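Local coordinates for protein Protease/Reverse transcriptase/ribonuclease H (Eastern chimpanzee simian foamy virus, PDB 7KSF) that probably cleaves viral polyproteins as an aspartic protease and copies the foamy virus RNA genome into DNA, with reverse transcriptase and RNase H activities in the same chain, at residues H149-G154 with H256-E261; K219-T224 with Q282-S287; V186-N191 with C276-P281. The protein carries 1 engineered substitution. All blocks are in the same frame, centred on the assembly; numbering follows the deposited sequence.

Interaction 1 (H149-G154 with H256-E261)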
ATOM      1  N   HIS A 149      -5.024 -29.598   1.866  1.00 83.44           N
ATOM      2  CA  HIS A 149      -6.380 -29.214   1.504  1.00 85.81           C
ATOM      3  C   HIS A 149      -6.868 -29.986   0.285  1.00 78.40           C
ATOM      4  O   HIS A 149      -6.090 -30.351  -0.600  1.00 77.13           O
ATOM      5  CB  HIS A 149      -6.455 -27.713   1.218  1.00 81.11           C
ATOM      6  CG  HIS A 149      -6.105 -26.849   2.391  1.00 89.51           C
ATOM      7  ND1 HIS A 149      -7.004 -25.978   2.964  1.00108.99           N
ATOM      8  CD2 HIS A 149      -4.954 -26.719   3.091  1.00 88.79           C
ATOM      9  CE1 HIS A 149      -6.424 -25.348   3.971  1.00108.96           C
ATOM     10  NE2 HIS A 149      -5.179 -25.780   4.070  1.00107.17           N
ATOM     11  N   ASN A 150      -8.173 -30.226   0.247  1.00 79.41           N
ATOM     12  CA  ASN A 150      -8.841 -30.817  -0.905  1.00 79.71           C
ATOM     13  C   ASN A 150      -9.679 -29.732  -1.566  1.00 79.82           C
ATOM     14  O   ASN A 150     -10.641 -29.236  -0.969  1.00 79.74           O
ATOM     15  CB  ASN A 150      -9.709 -32.005  -0.496  1.00 86.34           C
ATOM     16  CG  ASN A 150     -10.249 -32.770  -1.689  1.00 94.43           C
ATOM     17  OD1 ASN A 150      -9.596 -33.673  -2.208  1.00 81.69           O
ATOM     18  ND2 ASN A 150     -11.452 -32.412  -2.128  1.00 89.49           N
ATOM     19  N   ILE A 151      -9.303 -29.356  -2.783  1.00 80.13           N
ATOM     20  CA  ILE A 151      -9.999 -28.318  -3.525  1.00 80.81           C
ATOM     21  C   ILE A 151     -10.730 -28.897  -4.735  1.00 92.77           C
ATOM     22  O   ILE A 151     -11.054 -28.170  -5.672  1.00106.45           O
ATOM     23  CB  ILE A 151      -9.039 -27.192  -3.946  1.00 86.09           C
ATOM     24  CG1 ILE A 151      -7.977 -27.731  -4.903  1.00 89.96           C
ATOM     25  CG2 ILE A 151      -8.378 -26.583  -2.727  1.00 78.90           C
ATOM     26  CD1 ILE A 151      -7.065 -26.662  -5.467  1.00 90.30           C
ATOM     27  N   ALA A 152     -10.990 -30.203  -4.727  1.00 92.07           N
ATOM     28  CA  ALA A 152     -11.664 -30.860  -5.846  1.00 86.56           C
ATOM     29  C   ALA A 152     -13.164 -30.974  -5.605  1.00 89.25           C
ATOM     30  O   ALA A 152     -13.761 -32.032  -5.798  1.00103.72           O
ATOM     31  CB  ALA A 152     -11.047 -32.231  -6.094  1.00 85.23           C
ATOM     32  N   THR A 153     -13.775 -29.877  -5.167  1.00 90.06           N
ATOM     33  CA  THR A 153     -15.211 -29.821  -4.939  1.00 98.01           C
ATOM     34  C   THR A 153     -15.930 -29.481  -6.235  1.00104.28           C
ATOM     35  O   THR A 153     -15.482 -28.624  -7.006  1.00106.58           O
ATOM     36  CB  THR A 153     -15.553 -28.782  -3.866  1.00 95.25           C
ATOM     37  OG1 THR A 153     -15.086 -27.492  -4.282  1.00 92.88           O
ATOM     38  CG2 THR A 153     -14.899 -29.149  -2.541  1.00 91.48           C
ATOM     39  N   GLY A 154     -17.049 -30.163  -6.474  1.00102.41           N
ATOM     40  CA  GLY A 154     -17.801 -29.997  -7.701  1.00105.30           C
ATOM     41  C   GLY A 154     -17.617 -31.179  -8.626  1.00107.76           C
ATOM     42  O   GLY A 154     -16.484 -31.558  -8.941  1.00104.19           O
ATOM     43  N   HIS A 256       0.373 -23.391   2.095  1.00 75.59           N
ATOM     44  CA  HIS A 256      -0.604 -24.445   2.343  1.00 68.94           C
ATOM     45  C   HIS A 256      -0.584 -25.447   1.202  1.00 68.86           C
ATOM     46  O   HIS A 256      -0.935 -25.082   0.070  1.00 68.29           O
ATOM     47  CB  HIS A 256      -1.996 -23.862   2.493  1.00 69.69           C
ATOM     48  CG  HIS A 256      -2.209 -23.137   3.784  1.00 70.82           C
ATOM     49  ND1 HIS A 256      -1.507 -21.999   4.121  1.00 69.48           N
ATOM     50  CD2 HIS A 256      -3.051 -23.380   4.817  1.00 72.30           C
ATOM     51  CE1 HIS A 256      -1.906 -21.577   5.309  1.00 70.23           C
ATOM     52  NE2 HIS A 256      -2.844 -22.397   5.750  1.00 71.39           N
ATOM     53  N   PRO A 257      -0.197 -26.697   1.433  1.00 69.40           N
ATOM     54  CA  PRO A 257      -0.219 -27.689   0.357  1.00 69.57           C
ATOM     55  C   PRO A 257      -1.614 -28.243   0.124  1.00 80.52           C
ATOM     56  O   PRO A 257      -2.443 -28.319   1.034  1.00 87.47           O
ATOM     57  CB  PRO A 257       0.732 -28.775   0.868  1.00 71.53           C
ATOM     58  CG  PRO A 257       0.591 -28.708   2.349  1.00 72.61           C
ATOM     59  CD  PRO A 257       0.344 -27.254   2.686  1.00 70.76           C
ATOM     60  N   ILE A 258      -1.865 -28.623  -1.122  1.00 79.72           N
ATOM     61  CA  ILE A 258      -3.122 -29.233  -1.503  1.00 73.92           C
ATOM     62  C   ILE A 258      -2.915 -30.731  -1.663  1.00 80.93           C
ATOM     63  O   ILE A 258      -1.791 -31.222  -1.758  1.00 72.89           O
ATOM     64  CB  ILE A 258      -3.706 -28.602  -2.789  1.00 72.03           C
ATOM     65  CG1 ILE A 258      -2.887 -29.021  -4.008  1.00 70.73           C
ATOM     66  CG2 ILE A 258      -3.743 -27.093  -2.668  1.00 70.79           C
ATOM     67  CD1 ILE A 258      -3.433 -28.494  -5.314  1.00 70.84           C
ATOM     68  N   THR A 259      -4.018 -31.477  -1.697  1.00 86.52           N
ATOM     69  CA  THR A 259      -3.948 -32.925  -1.778  1.00 80.99           C
ATOM     70  C   THR A 259      -3.428 -33.363  -3.149  1.00 74.19           C
ATOM     71  O   THR A 259      -3.680 -32.702  -4.158  1.00 77.19           O
ATOM     72  CB  THR A 259      -5.320 -33.544  -1.519  1.00 77.42           C
ATOM     73  OG1 THR A 259      -5.223 -34.974  -1.596  1.00 85.90           O
ATOM     74  CG2 THR A 259      -6.329 -33.060  -2.542  1.00 76.77           C
ATOM     75  N   PRO A 260      -2.593 -34.492  -2.989  1.00 73.78           N
ATOM     76  CA  PRO A 260      -2.040 -34.959  -4.273  1.00 73.66           C
ATOM     77  C   PRO A 260      -3.094 -35.214  -5.338  1.00 74.79           C
ATOM     78  O   PRO A 260      -2.787 -35.126  -6.533  1.00 74.33           O
ATOM     79  CB  PRO A 260      -1.302 -36.245  -3.878  1.00 72.76           C
ATOM     80  CG  PRO A 260      -0.936 -36.032  -2.438  1.00 73.25           C
ATOM     81  CD  PRO A 260      -2.100 -35.292  -1.853  1.00 73.70           C
ATOM     82  N   GLU A 261      -4.332 -35.521  -4.946  1.00 88.74           N
ATOM     83  CA  GLU A 261      -5.381 -35.736  -5.935  1.00 92.93           C
ATOM     84  C   GLU A 261      -5.766 -34.441  -6.644  1.00 88.16           C
ATOM     85  O   GLU A 261      -6.182 -34.478  -7.807  1.00 79.40           O
ATOM     86  CB  GLU A 261      -6.607 -36.362  -5.268  1.00 97.17           C
ATOM     87  CG  GLU A 261      -7.716 -36.746  -6.237  1.00126.96           C
ATOM     88  CD  GLU A 261      -8.881 -37.423  -5.545  1.00133.64           C
ATOM     89  OE1 GLU A 261      -8.828 -37.585  -4.309  1.00139.32           O
ATOM     90  OE2 GLU A 261      -9.853 -37.795  -6.241  1.00110.35           O
TER
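His149 meets His256, Pro257, Ile258 and Thr259 across the contact, and its side chain can be followed outward. CB is 4.1 Å from Pro257 O. CG sits anti to its own carbonyl carbon (chi1 -62°), which puts the ring on the same side as the backbone N that bonds to Pro257. CD2 therefore passes the same carbonyl, with CD2 of His149 3.6 Å from Pro257 O. This oxygen lies at the ring edge, near the ring plane. CE1 reaches the second imidazole. NE2, at the far end, comes to 3.3 Å from His256 CD2 and lies at the edge of the His256 ring, in its plane. The planes of the two rings lie at 62° and the centroids 5.3 Å apart, an oblique pairing. His256 NE2 also makes a weak hydrogen bond to Asp294, and its ring meets Phe291.

The backbone supplies the polar links. His149 N donates to Pro257 O at 3.0 Å, and Thr259 N donates to His149 O at 2.6 Å. His149 thus grips the residues on both sides of Ile258. Next along, Asn150 and Thr259 lie side by side and point the same way; Asn150 OD1 is 3.3 Å from the methyl CG2 of Thr259. Ile151 CD1 and Ile258 CD1 meet at 4.1 Å, and both side chains are buried. Leu290 of helix 287-299 touches both His149 and Ile151.

The pattern is a single beta bridge between two irregular loops, not a regular sheet. It fastens the loop between helices 117-129 and 171-184 onto the reverse transcriptase core, beside helix 287-299.

Interaction 2 (K219-T224 with Q282-S287)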
ATOM      1  N   LYS A 219     -15.824 -20.626 -11.219  1.00 95.09           N
ATOM      2  CA  LYS A 219     -17.231 -20.851 -11.532  1.00 88.05           C
ATOM      3  C   LYS A 219     -17.641 -22.299 -11.286  1.00 87.96           C
ATOM      4  O   LYS A 219     -18.827 -22.570 -11.069  1.00101.33           O
ATOM      5  CB  LYS A 219     -17.519 -20.468 -12.985  1.00 86.64           C
ATOM      6  CG  LYS A 219     -17.039 -21.500 -13.995  1.00 86.28           C
ATOM      7  CD  LYS A 219     -17.251 -21.030 -15.426  1.00 85.86           C
ATOM      8  CE  LYS A 219     -16.775 -22.078 -16.420  1.00 85.89           C
ATOM      9  NZ  LYS A 219     -16.893 -21.606 -17.826  1.00 86.38           N
ATOM     10  N   THR A 220     -16.681 -23.226 -11.315  1.00 88.26           N
ATOM     11  CA  THR A 220     -16.968 -24.632 -11.059  1.00 89.35           C
ATOM     12  C   THR A 220     -16.990 -24.928  -9.565  1.00 90.56           C
ATOM     13  O   THR A 220     -17.941 -25.531  -9.056  1.00 92.04           O
ATOM     14  CB  THR A 220     -15.928 -25.510 -11.755  1.00 89.48           C
ATOM     15  OG1 THR A 220     -16.161 -25.507 -13.170  1.00 90.05           O
ATOM     16  CG2 THR A 220     -15.993 -26.936 -11.231  1.00 91.50           C
ATOM     17  N   ILE A 221     -15.928 -24.505  -8.872  1.00 90.54           N
ATOM     18  CA  ILE A 221     -15.799 -24.732  -7.401  1.00 92.76           C
ATOM     19  C   ILE A 221     -16.859 -23.896  -6.671  1.00 96.67           C
ATOM     20  O   ILE A 221     -16.854 -22.662  -6.839  1.00 98.43           O
ATOM     21  CB  ILE A 221     -14.374 -24.394  -6.918  1.00 90.99           C
ATOM     22  CG1 ILE A 221     -13.407 -25.560  -7.139  1.00 89.10           C
ATOM     23  CG2 ILE A 221     -14.391 -23.941  -5.465  1.00 92.19           C
ATOM     24  CD1 ILE A 221     -13.242 -25.951  -8.587  1.00 87.46           C
ATOM     25  N   PRO A 222     -17.761 -24.515  -5.875  1.00104.28           N
ATOM     26  CA  PRO A 222     -18.792 -23.771  -5.147  1.00116.24           C
ATOM     27  C   PRO A 222     -18.225 -23.166  -3.854  1.00112.08           C
ATOM     28  O   PRO A 222     -17.225 -23.664  -3.368  1.00106.00           O
ATOM     29  CB  PRO A 222     -19.813 -24.866  -4.810  1.00119.42           C
ATOM     30  CG  PRO A 222     -18.968 -26.107  -4.636  1.00101.75           C
ATOM     31  CD  PRO A 222     -17.844 -25.959  -5.640  1.00 98.41           C
ATOM     32  N   LEU A 223     -18.872 -22.117  -3.338  1.00127.22           N
ATOM     33  CA  LEU A 223     -18.417 -21.446  -2.090  1.00120.74           C
ATOM     34  C   LEU A 223     -18.812 -22.303  -0.882  1.00145.53           C
ATOM     35  O   LEU A 223     -19.896 -22.060  -0.315  1.00167.68           O
ATOM     36  CB  LEU A 223     -19.055 -20.054  -2.012  1.00131.28           C
ATOM     37  CG  LEU A 223     -18.239 -18.922  -2.634  1.00115.20           C
ATOM     38  CD1 LEU A 223     -18.733 -17.569  -2.147  1.00117.14           C
ATOM     39  CD2 LEU A 223     -16.759 -19.092  -2.329  1.00112.04           C
ATOM     40  N   THR A 224     -17.958 -23.265  -0.517  1.00131.50           N
ATOM     41  CA  THR A 224     -18.230 -24.164   0.637  1.00140.67           C
ATOM     42  C   THR A 224     -17.053 -24.108   1.617  1.00133.48           C
ATOM     43  O   THR A 224     -16.308 -25.104   1.701  1.00129.48           O
ATOM     44  CB  THR A 224     -18.504 -25.600   0.168  1.00143.62           C
ATOM     45  OG1 THR A 224     -17.247 -26.232  -0.075  1.00124.08           O
ATOM     46  CG2 THR A 224     -19.357 -25.660  -1.079  1.00139.08           C
ATOM     47  N   GLN A 282      -2.531 -18.337  -6.046  1.00 75.10           N
ATOM     48  CA  GLN A 282      -3.205 -17.049  -5.963  1.00 72.27           C
ATOM     49  C   GLN A 282      -4.157 -16.875  -7.137  1.00 73.79           C
ATOM     50  O   GLN A 282      -3.885 -17.329  -8.253  1.00 77.20           O
ATOM     51  CB  GLN A 282      -2.185 -15.911  -5.933  1.00 96.43           C
ATOM     52  CG  GLN A 282      -1.182 -15.941  -7.072  1.00103.99           C
ATOM     53  CD  GLN A 282      -0.017 -14.995  -6.844  1.00108.99           C
ATOM     54  OE1 GLN A 282       0.086 -14.357  -5.796  1.00 98.97           O
ATOM     55  NE2 GLN A 282       0.872 -14.904  -7.825  1.00105.44           N
ATOM     56  N   GLY A 283      -5.280 -16.266  -6.964  1.00 79.70           N
ATOM     57  CA  GLY A 283      -6.343 -16.152  -7.937  1.00 89.29           C
ATOM     58  C   GLY A 283      -7.360 -17.272  -7.889  1.00 79.78           C
ATOM     59  O   GLY A 283      -8.367 -17.205  -8.606  1.00 76.34           O
ATOM     60  N   PHE A 284      -7.125 -18.300  -7.075  1.00 79.26           N
ATOM     61  CA  PHE A 284      -8.068 -19.392  -6.885  1.00 77.24           C
ATOM     62  C   PHE A 284      -9.242 -18.932  -6.021  1.00 83.16           C
ATOM     63  O   PHE A 284      -9.168 -17.921  -5.316  1.00 82.54           O
ATOM     64  CB  PHE A 284      -7.367 -20.596  -6.246  1.00 76.54           C
ATOM     65  CG  PHE A 284      -8.253 -21.798  -6.064  1.00 81.55           C
ATOM     66  CD1 PHE A 284      -8.727 -22.143  -4.806  1.00 78.95           C
ATOM     67  CD2 PHE A 284      -8.616 -22.579  -7.146  1.00 84.46           C
ATOM     68  CE1 PHE A 284      -9.543 -23.246  -4.636  1.00 80.65           C
ATOM     69  CE2 PHE A 284      -9.430 -23.686  -6.983  1.00100.09           C
ATOM     70  CZ  PHE A 284      -9.894 -24.021  -5.725  1.00 95.62           C
ATOM     71  N   LEU A 285     -10.336 -19.693  -6.083  1.00 83.10           N
ATOM     72  CA  LEU A 285     -11.571 -19.274  -5.431  1.00 83.22           C
ATOM     73  C   LEU A 285     -11.456 -19.341  -3.910  1.00 82.47           C
ATOM     74  O   LEU A 285     -11.805 -18.384  -3.212  1.00 82.51           O
ATOM     75  CB  LEU A 285     -12.739 -20.132  -5.920  1.00 87.24           C
ATOM     76  CG  LEU A 285     -14.130 -19.674  -5.485  1.00100.66           C
ATOM     77  CD1 LEU A 285     -14.384 -18.235  -5.918  1.00107.94           C
ATOM     78  CD2 LEU A 285     -15.205 -20.597  -6.033  1.00103.31           C
ATOM     79  N   ASN A 286     -10.971 -20.464  -3.381  1.00 82.21           N
ATOM     80  CA  ASN A 286     -10.958 -20.701  -1.944  1.00 81.77           C
ATOM     81  C   ASN A 286      -9.598 -20.470  -1.294  1.00 85.84           C
ATOM     82  O   ASN A 286      -9.476 -20.639  -0.077  1.00 77.99           O
ATOM     83  CB  ASN A 286     -11.423 -22.126  -1.642  1.00110.24           C
ATOM     84  CG  ASN A 286     -12.895 -22.326  -1.913  1.00106.57           C
ATOM     85  OD1 ASN A 286     -13.655 -21.363  -2.005  1.00123.05           O
ATOM     86  ND2 ASN A 286     -13.309 -23.581  -2.044  1.00 92.27           N
ATOM     87  N   SER A 287      -8.578 -20.097  -2.066  1.00 86.28           N
ATOM     88  CA  SER A 287      -7.254 -19.876  -1.486  1.00 75.82           C
ATOM     89  C   SER A 287      -7.239 -18.770  -0.437  1.00 74.92           C
ATOM     90  O   SER A 287      -6.674 -18.991   0.647  1.00 74.26           O
ATOM     91  CB  SER A 287      -6.239 -19.606  -2.598  1.00 74.39           C
ATOM     92  OG  SER A 287      -5.935 -20.790  -3.312  1.00 81.08           O
TER
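Ile221 and Leu223 touch Phe284, Leu285 and Asn286, and most of the contact is apolar. Ile221 uses both of its branches. Its CG1 points to the ring of Phe284, where Ile221 CG1 lies 4.1 Å from CZ. The approach is oblique to the ring, and the two side chains cross at about a right angle. The other branch turns to Leu285: Ile221 CG2 is 3.5 Å from Leu285 CD2. These two side chains slide past each other in opposite directions. Phe284 has CG anti to its backbone N (chi1 -178°), and the far end of its ring is what meets Ile221. Leu223 adds one methyl, with its CD2 4.1 Å from Leu285 CG. Leu223 is also the centre of an inverse gamma turn, which bends the chain as it passes Leu285 and Asn286.

A second group of contacts involves the amide of Asn286. Its ND2 rests 3.6 Å from Ile221 CG2, and its OD1 is 3.9 Å from Leu223 CD2. The amide thus lies against methyl groups of both residues. Pro222 O is near ND2 but makes no hydrogen bond with it. No hydrogen bond joins the two segments; the touches are van der Waals ones.

Polar links run to the surroundings instead. Gly283 O accepts a bond from Asn218 ND2, and Ser287 OG bonds to Pro281 O. Leu280 to Gly283 spell the LPQG motif known from reverse transcriptases, so 282-287 carries its last two residues. The segment lies in the loop between strand 273-277 and helix 287-299, which starts at Ser287. Segment 219-224 follows helix 215-218, whose Asn218 also touches Phe284 and Leu285, and the chain then runs on toward helix 231-237.

Interaction 3 (V186-N191 with C276-P281)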
ATOM      1  N   VAL A 186       7.080 -26.323  -5.035  1.00 62.14           N
ATOM      2  CA  VAL A 186       5.776 -25.678  -5.106  1.00 62.47           C
ATOM      3  C   VAL A 186       5.083 -26.030  -6.416  1.00 63.11           C
ATOM      4  O   VAL A 186       3.859 -26.193  -6.457  1.00 74.43           O
ATOM      5  CB  VAL A 186       5.932 -24.155  -4.930  1.00 61.44           C
ATOM      6  CG1 VAL A 186       4.572 -23.491  -4.779  1.00 62.26           C
ATOM      7  CG2 VAL A 186       6.812 -23.860  -3.729  1.00 61.16           C
ATOM      8  N   LEU A 187       5.848 -26.166  -7.495  1.00 62.90           N
ATOM      9  CA  LEU A 187       5.330 -26.602  -8.782  1.00 64.06           C
ATOM     10  C   LEU A 187       5.843 -27.998  -9.097  1.00 71.69           C
ATOM     11  O   LEU A 187       7.014 -28.310  -8.863  1.00 66.28           O
ATOM     12  CB  LEU A 187       5.742 -25.648  -9.901  1.00 63.91           C
ATOM     13  CG  LEU A 187       5.098 -24.269  -9.860  1.00 63.57           C
ATOM     14  CD1 LEU A 187       5.614 -23.448 -11.016  1.00 63.39           C
ATOM     15  CD2 LEU A 187       3.586 -24.389  -9.916  1.00 66.76           C
ATOM     16  N   THR A 188       4.960 -28.833  -9.637  1.00 70.29           N
ATOM     17  CA  THR A 188       5.321 -30.175 -10.043  1.00 67.89           C
ATOM     18  C   THR A 188       4.962 -30.389 -11.506  1.00 72.13           C
ATOM     19  O   THR A 188       3.870 -30.008 -11.942  1.00 81.42           O
ATOM     20  CB  THR A 188       4.618 -31.235  -9.187  1.00 71.69           C
ATOM     21  OG1 THR A 188       4.734 -32.513  -9.820  1.00 81.23           O
ATOM     22  CG2 THR A 188       3.148 -30.887  -9.001  1.00 68.11           C
ATOM     23  N   PRO A 189       5.858 -30.987 -12.288  1.00 69.56           N
ATOM     24  CA  PRO A 189       5.543 -31.275 -13.695  1.00 76.08           C
ATOM     25  C   PRO A 189       4.549 -32.424 -13.791  1.00 94.81           C
ATOM     26  O   PRO A 189       4.848 -33.553 -13.398  1.00 98.66           O
ATOM     27  CB  PRO A 189       6.902 -31.641 -14.296  1.00 79.93           C
ATOM     28  CG  PRO A 189       7.694 -32.150 -13.138  1.00 77.57           C
ATOM     29  CD  PRO A 189       7.231 -31.380 -11.932  1.00 70.12           C
ATOM     30  N   GLN A 190       3.360 -32.126 -14.311  1.00 91.62           N
ATOM     31  CA  GLN A 190       2.303 -33.123 -14.403  1.00 87.72           C
ATOM     32  C   GLN A 190       1.259 -32.649 -15.401  1.00 83.34           C
ATOM     33  O   GLN A 190       0.751 -31.529 -15.289  1.00 72.75           O
ATOM     34  CB  GLN A 190       1.668 -33.372 -13.029  1.00 79.88           C
ATOM     35  CG  GLN A 190       0.493 -34.339 -13.035  1.00 72.72           C
ATOM     36  CD  GLN A 190      -0.050 -34.614 -11.644  1.00 73.04           C
ATOM     37  OE1 GLN A 190       0.663 -34.490 -10.648  1.00 71.33           O
ATOM     38  NE2 GLN A 190      -1.322 -34.985 -11.573  1.00 81.17           N
ATOM     39  N   ASN A 191       0.953 -33.498 -16.380  1.00 86.75           N
ATOM     40  CA  ASN A 191      -0.139 -33.227 -17.299  1.00 89.36           C
ATOM     41  C   ASN A 191      -1.471 -33.293 -16.567  1.00 88.33           C
ATOM     42  O   ASN A 191      -1.591 -33.876 -15.484  1.00 74.58           O
ATOM     43  CB  ASN A 191      -0.133 -34.224 -18.456  1.00 88.85           C
ATOM     44  CG  ASN A 191       1.077 -34.075 -19.344  1.00 73.70           C
ATOM     45  OD1 ASN A 191       2.149 -33.673 -18.894  1.00 73.35           O
ATOM     46  ND2 ASN A 191       0.909 -34.395 -20.620  1.00 73.29           N
ATOM     47  N   CYS A 276       1.858 -28.196 -12.423  1.00 69.46           N
ATOM     48  CA  CYS A 276       0.771 -28.218 -11.456  1.00 68.61           C
ATOM     49  C   CYS A 276       1.258 -27.649 -10.130  1.00 67.42           C
ATOM     50  O   CYS A 276       2.457 -27.628  -9.840  1.00 68.96           O
ATOM     51  CB  CYS A 276       0.222 -29.637 -11.258  1.00 71.64           C
ATOM     52  SG  CYS A 276      -0.617 -30.313 -12.704  1.00 81.23           S
ATOM     53  N   TRP A 277       0.305 -27.188  -9.324  1.00 67.30           N
ATOM     54  CA  TRP A 277       0.602 -26.548  -8.050  1.00 66.36           C
ATOM     55  C   TRP A 277       0.549 -27.563  -6.917  1.00 66.40           C
ATOM     56  O   TRP A 277      -0.438 -28.290  -6.769  1.00 73.20           O
ATOM     57  CB  TRP A 277      -0.378 -25.408  -7.769  1.00 66.85           C
ATOM     58  CG  TRP A 277      -0.119 -24.179  -8.569  1.00 66.81           C
ATOM     59  CD1 TRP A 277      -0.615 -23.887  -9.804  1.00 67.62           C
ATOM     60  CD2 TRP A 277       0.694 -23.065  -8.188  1.00 66.18           C
ATOM     61  NE1 TRP A 277      -0.158 -22.661 -10.220  1.00 67.41           N
ATOM     62  CE2 TRP A 277       0.649 -22.136  -9.245  1.00 66.52           C
ATOM     63  CE3 TRP A 277       1.460 -22.765  -7.057  1.00 65.62           C
ATOM     64  CZ2 TRP A 277       1.337 -20.925  -9.203  1.00 66.34           C
ATOM     65  CZ3 TRP A 277       2.143 -21.564  -7.019  1.00 65.34           C
ATOM     66  CH2 TRP A 277       2.075 -20.659  -8.085  1.00 65.88           C
ATOM     67  N   THR A 278       1.617 -27.605  -6.119  1.00 65.87           N
ATOM     68  CA  THR A 278       1.604 -28.383  -4.886  1.00 66.31           C
ATOM     69  C   THR A 278       0.871 -27.649  -3.772  1.00 67.20           C
ATOM     70  O   THR A 278       0.234 -28.286  -2.924  1.00 68.05           O
ATOM     71  CB  THR A 278       3.039 -28.698  -4.451  1.00 65.68           C
ATOM     72  OG1 THR A 278       3.697 -29.446  -5.480  1.00 65.60           O
ATOM     73  CG2 THR A 278       3.053 -29.504  -3.162  1.00 67.28           C
ATOM     74  N   ARG A 279       0.933 -26.325  -3.771  1.00 66.41           N
ATOM     75  CA  ARG A 279       0.337 -25.495  -2.738  1.00 66.83           C
ATOM     76  C   ARG A 279      -0.848 -24.724  -3.308  1.00 67.16           C
ATOM     77  O   ARG A 279      -1.158 -24.802  -4.499  1.00 67.07           O
ATOM     78  CB  ARG A 279       1.385 -24.544  -2.160  1.00 66.28           C
ATOM     79  CG  ARG A 279       2.768 -25.158  -2.038  1.00 65.66           C
ATOM     80  CD  ARG A 279       2.816 -26.230  -0.964  1.00 66.62           C
ATOM     81  NE  ARG A 279       4.182 -26.667  -0.693  1.00 73.48           N
ATOM     82  CZ  ARG A 279       5.033 -26.009   0.089  1.00 71.65           C
ATOM     83  NH1 ARG A 279       4.658 -24.881   0.669  1.00 65.50           N
ATOM     84  NH2 ARG A 279       6.257 -26.479   0.283  1.00 86.46           N
ATOM     85  N   LEU A 280      -1.513 -23.973  -2.441  1.00 67.30           N
ATOM     86  CA  LEU A 280      -2.623 -23.143  -2.887  1.00 67.64           C
ATOM     87  C   LEU A 280      -2.105 -22.055  -3.825  1.00 67.59           C
ATOM     88  O   LEU A 280      -1.083 -21.422  -3.537  1.00 69.50           O
ATOM     89  CB  LEU A 280      -3.341 -22.501  -1.699  1.00 68.04           C
ATOM     90  CG  LEU A 280      -4.085 -23.384  -0.697  1.00 68.60           C
ATOM     91  CD1 LEU A 280      -4.545 -22.535   0.471  1.00 70.84           C
ATOM     92  CD2 LEU A 280      -5.271 -24.073  -1.352  1.00 69.99           C
ATOM     93  N   PRO A 281      -2.772 -21.818  -4.953  1.00 68.41           N
ATOM     94  CA  PRO A 281      -2.340 -20.749  -5.858  1.00 69.07           C
ATOM     95  C   PRO A 281      -3.135 -19.464  -5.680  1.00 70.97           C
ATOM     96  O   PRO A 281      -4.275 -19.483  -5.206  1.00 71.45           O
ATOM     97  CB  PRO A 281      -2.567 -21.363  -7.244  1.00 69.17           C
ATOM     98  CG  PRO A 281      -3.621 -22.459  -7.027  1.00 69.40           C
ATOM     99  CD  PRO A 281      -3.846 -22.629  -5.545  1.00 69.31           C
TER
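Leu187 lays its CD2 methyl over one face of the Trp277 indole, 3.8 Å from the centroid of the five-membered ring and 17° off its normal. This is a CH-pi contact. Pro281 CB covers the opposite face, so the indole is held between two aliphatic groups. Val186 comes obliquely to the six-membered ring, with CG1 3.8 Å from Trp277 CZ3. The same methyl touches Arg279 CG.

Leu187 and Trp277 form a non-hydrogen-bonded antiparallel pair. Thr188 and Cys276 form the hydrogen-bonded pair beside it: Thr188 N to Cys276 O and Cys276 N to Thr188 O are each 2.8 Å. Past the strand end, Thr278 N donates to Val186 O at 2.7 Å. The Thr278 hydroxyl binds Gly185 O. On the Thr188 and Cys276 side of the sheet, Cys276 SG lies 3.2 Å from Gln190 O and 3.8 Å from Gln190 CB.

Helix 171-184 covers Leu187, and strand 208-212 touches Trp277. The contact has two kinds of chemistry. Backbone bonds set the register of edge strand 187-189 on strand 273-277, while the Trp277 indole, with Leu187, Pro281 and the rings of Trp254 and Phe268, makes the apolar side.

Overall arrangement
From the N terminus, the chain passes 149-154, then helix 171-184, then 186-191 and 219-224. Their partners follow in the same order: 256-261, 276-281 and 282-287. Each contact closes a long loop. None lies wholly within another, and all three cross. Interaction 1 ties the chain before helix 171-184 to the loop after strand 243-249. Interaction 3 places strand 187-189 as an outer strand of the three-stranded sheet. Interaction 2 joins the loop after helix 215-218 to the start of helix 287-299. Ile151 packs on Phe284 between interactions 1 and 2. Ile258 and His256 make probable backbone bonds to Thr278 and Leu280 between interactions 1 and 3. Ser287 OG probably bonds to Pro281 O between interactions 2 and 3.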